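Local coordinates for endolysin B (Mycobacterium phage D29, PDB 3HC7), which hydrolyses the mycolic acid linkage of the host cell wall as a mycolylarabinogalactan esterase, helping to lyse the mycobacterial host, at residues A[90-93]-A[94-98]. Residues are numbered along the deposited sequence; the frame is centred on the assembly and turned at random.
Sequences QVLK and HHILP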
# COMPACT_ATOMS: atom_id res chain seq x y z
N GLN A 90 1.26 0.07 7.05
CA GLN A 90 1.93 0.75 8.16
C GLN A 90 1.05 0.77 9.38
O GLN A 90 1.52 0.54 10.50
CB GLN A 90 2.30 2.18 7.77
CG GLN A 90 3.50 2.25 6.87
CD GLN A 90 4.79 1.96 7.61
OE1 GLN A 90 5.07 2.57 8.63
NE2 GLN A 90 5.58 1.04 7.08
N VAL A 91 -0.24 1.05 9.17
CA VAL A 91 -1.19 1.10 10.27
C VAL A 91 -1.29 -0.27 10.92
O VAL A 91 -1.22 -0.38 12.14
CB VAL A 91 -2.58 1.61 9.82
CG1 VAL A 91 -3.63 1.30 10.86
CG2 VAL A 91 -2.52 3.10 9.56
N LEU A 92 -1.42 -1.32 10.11
CA LEU A 92 -1.50 -2.68 10.63
C LEU A 92 -0.24 -3.05 11.41
O LEU A 92 -0.31 -3.38 12.59
CB LEU A 92 -1.70 -3.67 9.48
CG LEU A 92 -1.78 -5.17 9.81
CD1 LEU A 92 -2.78 -5.48 10.93
CD2 LEU A 92 -2.16 -5.95 8.57
N LYS A 93 0.91 -3.01 10.74
CA LYS A 93 2.15 -3.48 11.34
C LYS A 93 2.56 -2.70 12.59
O LYS A 93 2.99 -3.29 13.59
CB LYS A 93 3.30 -3.45 10.34
CG LYS A 93 4.59 -4.04 10.89
CD LYS A 93 5.71 -4.07 9.85
CE LYS A 93 7.04 -4.47 10.50
NZ LYS A 93 8.11 -4.70 9.49
N HIS A 94 2.43 -1.38 12.54
CA HIS A 94 3.01 -0.56 13.59
C HIS A 94 2.02 0.13 14.51
O HIS A 94 2.44 0.82 15.43
CB HIS A 94 3.96 0.49 13.00
CG HIS A 94 5.15 -0.09 12.32
ND1 HIS A 94 5.45 0.17 11.00
CD2 HIS A 94 6.11 -0.93 12.78
CE1 HIS A 94 6.56 -0.49 10.67
NE2 HIS A 94 6.98 -1.16 11.73
N HIS A 95 0.72 -0.03 14.25
CA HIS A 95 -0.28 0.63 15.09
C HIS A 95 -1.36 -0.31 15.62
O HIS A 95 -1.91 -0.08 16.69
CB HIS A 95 -0.86 1.86 14.40
CG HIS A 95 0.16 2.92 14.12
ND1 HIS A 95 0.81 3.03 12.91
CD2 HIS A 95 0.67 3.91 14.91
CE1 HIS A 95 1.67 4.04 12.96
NE2 HIS A 95 1.60 4.59 14.15
N ILE A 96 -1.64 -1.38 14.89
CA ILE A 96 -2.60 -2.37 15.36
C ILE A 96 -1.93 -3.57 16.03
O ILE A 96 -2.31 -3.96 17.13
CB ILE A 96 -3.51 -2.87 14.21
CG1 ILE A 96 -4.24 -1.68 13.57
CG2 ILE A 96 -4.51 -3.89 14.73
CD1 ILE A 96 -5.11 -2.05 12.37
N LEU A 97 -0.94 -4.16 15.37
CA LEU A 97 -0.28 -5.35 15.91
C LEU A 97 0.53 -5.16 17.21
O LEU A 97 0.49 -6.02 18.08
CB LEU A 97 0.59 -6.03 14.85
CG LEU A 97 -0.15 -6.52 13.61
CD1 LEU A 97 0.79 -7.25 12.69
CD2 LEU A 97 -1.31 -7.42 14.01
N PRO A 98 1.30 -4.07 17.33
CA PRO A 98 2.17 -4.04 18.51
C PRO A 98 1.42 -3.97 19.83
O PRO A 98 0.37 -3.34 19.90
CB PRO A 98 2.99 -2.77 18.31
CG PRO A 98 3.02 -2.58 16.77
CD PRO A 98 1.62 -3.01 16.36
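The His-94 ring has Lys-93 over one face and Gln-90 at its edge, in the last turns of helix 83-96. This helix joins parallel strands 76-81 and 110-116 as a beta-alpha-beta unit of the alpha/beta-hydrolase fold. His-94 N donates to Gln-90 O at 2.9 Å, an ordinary i to i+4 helical bond. The imidazole lies alongside the extended Lys-93 chain. Lys-93 CG sits over one ring face, 3.9 Å from the centroid of the His-94 ring, in a CH-pi contact. Lys-93 CG is anti to the backbone N (chi1 -175°), and the chain beyond it runs beside the imidazole, pointing the same way. At the ring edge, His-94 ND1 makes a weak bond to Gln-90 OE1 at 3.4 Å, with amide and ring planes 49° apart. Asp-146 takes a salt bridge from Lys-93 NZ and a hydrogen bond from Gln-90 NE2, so one carboxylate ties both side chains.

Over 94-96 the helix widens into a pi-type turn. Val-91 O accepts from His-95 N and, at 3.0 Å, from Ile-96 N. Ile-96 N makes a second, weak bond to Leu-92 O. On the buried side, Ile-96 CD1 meets Val-91 CG1 at 4.0 Å, and Val-91 also packs on Leu-60 and Ile-61 of helix 50-70. Leu-97 N then bonds to Leu-92 O, an i to i+5 step with an N-H...O angle of 166°. Its CG touches Leu-92 CD1. Pro-98 has no N-H to give, and its ring carbon CD lies 3.1 Å from Lys-93 O.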